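Long-range contact in DyP-type peroxidase (Thermobifida cellulosilytica, PDB 4GS1), which probably uses its haem to reduce hydrogen peroxide while oxidising dyes and other substrates, as a DyP-type peroxidase: residues 69-81 against 383-395. Numbering follows the deposited sequence.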
loop_
_atom_site.group_PDB
_atom_site.type_symbol
_atom_site.label_atom_id
_atom_site.label_comp_id
_atom_site.label_asym_id
_atom_site.label_seq_id
_atom_site.Cartn_x
_atom_site.Cartn_y
_atom_site.Cartn_z
ATOM N N ALA B 69 25.816 19.319 12.904
ATOM C CA ALA B 69 24.465 18.782 13.047
ATOM C C ALA B 69 23.437 19.899 12.885
ATOM O O ALA B 69 22.392 19.716 12.261
ATOM C CB ALA B 69 24.305 18.078 14.396
ATOM N N ARG B 70 23.737 21.062 13.456
ATOM C CA ARG B 70 22.867 22.220 13.307
ATOM C C ARG B 70 22.800 22.654 11.845
ATOM O O ARG B 70 21.725 22.969 11.335
ATOM C CB ARG B 70 23.368 23.370 14.188
ATOM C CG ARG B 70 22.485 24.606 14.159
ATOM C CD ARG B 70 23.005 25.681 15.109
ATOM N NE ARG B 70 22.843 25.310 16.514
ATOM C CZ ARG B 70 21.756 25.569 17.239
ATOM N NH1 ARG B 70 20.721 26.203 16.699
ATOM N NH2 ARG B 70 21.706 25.194 18.512
ATOM N N GLU B 71 23.950 22.663 11.175
ATOM C CA GLU B 71 24.002 23.006 9.757
ATOM C C GLU B 71 23.242 21.975 8.928
ATOM O O GLU B 71 22.526 22.331 7.986
ATOM C CB GLU B 71 25.450 23.106 9.275
ATOM C CG GLU B 71 25.600 23.825 7.949
ATOM C CD GLU B 71 25.063 25.243 7.999
ATOM O OE1 GLU B 71 25.255 25.919 9.034
ATOM O OE2 GLU B 71 24.438 25.678 7.008
ATOM N N GLY B 72 23.391 20.701 9.284
ATOM C CA GLY B 72 22.680 19.631 8.597
ATOM C C GLY B 72 21.174 19.733 8.759
ATOM O O GLY B 72 20.410 19.550 7.805
ATOM N N ALA B 73 20.740 20.014 9.980
ATOM C CA ALA B 73 19.323 20.211 10.258
ATOM C C ALA B 73 18.759 21.360 9.423
ATOM O O ALA B 73 17.695 21.228 8.814
ATOM C CB ALA B 73 19.115 20.484 11.739
ATOM N N ALA B 74 19.470 22.488 9.404
ATOM C CA ALA B 74 19.054 23.639 8.610
ATOM C C ALA B 74 18.870 23.265 7.146
ATOM O O ALA B 74 17.865 23.618 6.530
ATOM C CB ALA B 74 20.069 24.759 8.735
ATOM N N THR B 75 19.851 22.552 6.595
ATOM C CA THR B 75 19.814 22.126 5.197
ATOM C C THR B 75 18.591 21.264 4.896
ATOM O O THR B 75 17.868 21.508 3.926
ATOM C CB THR B 75 21.076 21.323 4.830
ATOM O OG1 THR B 75 22.220 22.183 4.884
ATOM C CG2 THR B 75 20.953 20.743 3.435
ATOM N N ALA B 76 18.361 20.255 5.728
ATOM C CA ALA B 76 17.258 19.331 5.490
ATOM C C ALA B 76 15.910 20.027 5.628
ATOM O O ALA B 76 15.040 19.901 4.758
ATOM C CB ALA B 76 17.342 18.148 6.448
ATOM N N LEU B 77 15.727 20.744 6.729
ATOM C CA LEU B 77 14.445 21.395 7.000
ATOM C C LEU B 77 14.079 22.443 5.941
ATOM O O LEU B 77 12.923 22.513 5.501
ATOM C CB LEU B 77 14.437 22.005 8.407
ATOM C CG LEU B 77 14.467 21.007 9.575
ATOM C CD1 LEU B 77 14.821 21.714 10.869
ATOM C CD2 LEU B 77 13.132 20.291 9.736
ATOM N N ARG B 78 15.054 23.249 5.525
ATOM C CA ARG B 78 14.813 24.245 4.477
ATOM C C ARG B 78 14.490 23.586 3.143
ATOM O O ARG B 78 13.568 24.002 2.442
ATOM C CB ARG B 78 16.009 25.192 4.298
ATOM C CG ARG B 78 15.726 26.310 3.281
ATOM C CD ARG B 78 16.990 26.944 2.691
ATOM N NE ARG B 78 18.129 26.887 3.601
ATOM C CZ ARG B 78 19.188 26.103 3.418
ATOM N NH1 ARG B 78 19.262 25.318 2.349
ATOM N NH2 ARG B 78 20.175 26.106 4.302
ATOM N N THR B 79 15.252 22.558 2.792
ATOM C CA THR B 79 15.045 21.864 1.530
ATOM C C THR B 79 13.653 21.241 1.452
ATOM O O THR B 79 12.948 21.412 0.453
ATOM C CB THR B 79 16.133 20.799 1.301
ATOM O OG1 THR B 79 17.409 21.449 1.226
ATOM C CG2 THR B 79 15.879 20.037 0.014
ATOM N N TRP B 80 13.250 20.527 2.500
ATOM C CA TRP B 80 11.913 19.933 2.518
ATOM C C TRP B 80 10.832 21.012 2.461
ATOM O O TRP B 80 9.810 20.835 1.803
ATOM C CB TRP B 80 11.709 19.064 3.760
ATOM C CG TRP B 80 12.447 17.743 3.747
ATOM C CD1 TRP B 80 12.783 16.981 2.654
ATOM C CD2 TRP B 80 12.923 17.034 4.894
ATOM N NE1 TRP B 80 13.442 15.838 3.065
ATOM C CE2 TRP B 80 13.538 15.847 4.435
ATOM C CE3 TRP B 80 12.877 17.277 6.273
ATOM C CZ2 TRP B 80 14.112 14.913 5.308
ATOM C CZ3 TRP B 80 13.450 16.356 7.135
ATOM C CH2 TRP B 80 14.066 15.190 6.648
ATOM N N ALA B 81 11.053 22.131 3.144
ATOM C CA ALA B 81 10.065 23.209 3.126
ATOM C C ALA B 81 9.934 23.808 1.727
ATOM O O ALA B 81 8.826 24.114 1.279
ATOM C CB ALA B 81 10.417 24.285 4.136
ATOM N N THR B 383 6.124 30.921 10.342
ATOM C CA THR B 383 5.520 32.138 9.803
ATOM C C THR B 383 5.601 32.168 8.278
ATOM O O THR B 383 5.912 31.164 7.638
ATOM C CB THR B 383 6.185 33.424 10.348
ATOM O OG1 THR B 383 7.431 33.639 9.677
ATOM C CG2 THR B 383 6.415 33.338 11.852
ATOM N N ALA B 384 5.337 33.338 7.708
ATOM C CA ALA B 384 5.250 33.507 6.261
ATOM C C ALA B 384 6.472 33.009 5.486
ATOM O O ALA B 384 6.379 32.054 4.714
ATOM C CB ALA B 384 4.971 34.966 5.924
ATOM N N ASP B 385 7.613 33.658 5.689
ATOM C CA ASP B 385 8.797 33.373 4.885
ATOM C C ASP B 385 9.866 32.603 5.656
ATOM O O ASP B 385 11.050 32.938 5.598
ATOM C CB ASP B 385 9.373 34.673 4.321
ATOM C CG ASP B 385 8.405 35.382 3.396
ATOM O OD1 ASP B 385 7.756 34.693 2.578
ATOM O OD2 ASP B 385 8.283 36.622 3.491
ATOM N N ARG B 386 9.437 31.567 6.373
ATOM C CA ARG B 386 10.347 30.750 7.168
ATOM C C ARG B 386 10.008 29.271 7.025
ATOM O O ARG B 386 8.894 28.924 6.634
ATOM C CB ARG B 386 10.284 31.164 8.641
ATOM C CG ARG B 386 10.525 32.652 8.874
ATOM C CD ARG B 386 10.399 33.030 10.338
ATOM N NE ARG B 386 11.460 32.459 11.160
ATOM C CZ ARG B 386 12.720 32.884 11.152
ATOM N NH1 ARG B 386 13.085 33.875 10.348
ATOM N NH2 ARG B 386 13.618 32.313 11.939
ATOM N N TYR B 387 10.976 28.408 7.328
ATOM C CA TYR B 387 10.750 26.962 7.305
ATOM C C TYR B 387 10.508 26.437 8.723
ATOM O O TYR B 387 10.954 27.056 9.695
ATOM C CB TYR B 387 11.918 26.237 6.614
ATOM C CG TYR B 387 13.280 26.380 7.265
ATOM C CD1 TYR B 387 14.214 27.299 6.788
ATOM C CD2 TYR B 387 13.649 25.569 8.326
ATOM C CE1 TYR B 387 15.466 27.413 7.378
ATOM C CE2 TYR B 387 14.892 25.673 8.917
ATOM C CZ TYR B 387 15.796 26.596 8.442
ATOM O OH TYR B 387 17.030 26.679 9.052
ATOM N N PRO B 388 9.773 25.312 8.853
ATOM C CA PRO B 388 9.508 24.779 10.195
ATOM C C PRO B 388 10.802 24.425 10.906
ATOM O O PRO B 388 11.614 23.683 10.353
ATOM C CB PRO B 388 8.694 23.509 9.912
ATOM C CG PRO B 388 7.985 23.813 8.630
ATOM C CD PRO B 388 8.992 24.612 7.816
ATOM N N GLY B 389 10.996 24.968 12.103
ATOM C CA GLY B 389 12.202 24.710 12.869
ATOM C C GLY B 389 13.281 25.766 12.668
ATOM O O GLY B 389 14.359 25.680 13.259
ATOM N N GLN B 390 13.011 26.763 11.832
ATOM C CA GLN B 390 14.015 27.805 11.583
ATOM C C GLN B 390 14.319 28.595 12.860
ATOM O O GLN B 390 15.467 28.988 13.095
ATOM C CB GLN B 390 13.582 28.731 10.435
ATOM C CG GLN B 390 14.663 29.740 9.994
ATOM C CD GLN B 390 14.347 30.428 8.673
ATOM O OE1 GLN B 390 13.328 30.153 8.037
ATOM N NE2 GLN B 390 15.229 31.331 8.254
ATOM N N ASP B 391 13.297 28.800 13.693
ATOM C CA ASP B 391 13.481 29.450 14.994
ATOM C C ASP B 391 14.422 28.643 15.889
ATOM O O ASP B 391 15.189 29.206 16.666
ATOM C CB ASP B 391 12.136 29.636 15.711
ATOM C CG ASP B 391 11.246 30.658 15.037
ATOM O OD1 ASP B 391 11.767 31.476 14.248
ATOM O OD2 ASP B 391 10.023 30.652 15.307
ATOM N N LEU B 392 14.354 27.320 15.780
ATOM C CA LEU B 392 15.199 26.440 16.581
ATOM C C LEU B 392 16.643 26.467 16.096
ATOM O O LEU B 392 17.570 26.733 16.867
ATOM C CB LEU B 392 14.676 25.005 16.512
ATOM C CG LEU B 392 15.547 23.923 17.157
ATOM C CD1 LEU B 392 15.706 24.192 18.637
ATOM C CD2 LEU B 392 14.932 22.553 16.941
ATOM N N VAL B 393 16.816 26.192 14.808
ATOM C CA VAL B 393 18.138 26.039 14.212
ATOM C C VAL B 393 18.909 27.361 14.151
ATOM O O VAL B 393 20.120 27.388 14.377
ATOM C CB VAL B 393 18.038 25.393 12.811
ATOM C CG1 VAL B 393 19.360 25.490 12.080
ATOM C CG2 VAL B 393 17.608 23.940 12.932
ATOM N N GLU B 394 18.204 28.453 13.866
ATOM C CA GLU B 394 18.833 29.775 13.803
ATOM C C GLU B 394 18.765 30.540 15.127
ATOM O O GLU B 394 19.089 31.726 15.176
ATOM C CB GLU B 394 18.205 30.627 12.695
ATOM C CG GLU B 394 18.436 30.107 11.287
ATOM C CD GLU B 394 17.948 31.077 10.224
ATOM O OE1 GLU B 394 17.383 32.134 10.594
ATOM O OE2 GLU B 394 18.130 30.783 9.021
ATOM N N GLY B 395 18.351 29.862 16.193
ATOM C CA GLY B 395 18.196 30.497 17.491
ATOM C C GLY B 395 19.308 30.187 18.480
ATOM O O GLY B 395 19.322 30.709 19.595
ATOM O OXT GLY B 395 20.220 29.407 18.202
HETATM O O HOH W 1 20.104 26.873 20.040
#
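With chi1 at -177° and a bend at chi3, Arg-70 of helix 66-90 sends CG opposite its backbone N and its guanidinium to the end of short helix 390-393; Tyr-387, with CG between backbone N and carbonyl carbon (chi1 62°), lays its ring against helix 66-90 two turns on. In this ferredoxin-like DyP fold the C-terminal tail packs on a helix of the N-terminal domain. NH1 of Arg-70 gives two hydrogen bonds in the guanidinium plane: to Val-393 O at 2.7 Å, from above that carbonyl's plane, and to Leu-392 O at 3.2 Å, on a lone pair. Arg-124 also reaches Leu-392 O, weakly. Gly-395 OXT, 3.6 Å from Arg-70 NH1 and well out of the guanidinium plane, adds a salt bridge by charge alone. With an alanine at Arg-70, Val-393 O would probably lose this donor, Leu-392 O keep Arg-124's weak bond, and the terminal carboxylate lack a nearby positive charge. Alongside Arg-70 CG, Val-393 is a knob among Arg-70, Ala-73, Ala-74 and Leu-77, its CG1 tight on Ala-74 CB at 3.5 Å. The Tyr-387 ring is sandwiched: Gln-390 CB lies over one face, Arg-78 CB makes a CH-pi contact on the other, 4.1 Å from the centroid. Leu-77, packed also on Ile-109 and Leu-149 of neighbouring strands, touches Tyr-387 CD2 through CB at 3.7 Å. At the chain's end, a water accepts from Arg-70 NH2 and donates to Gly-395 OXT.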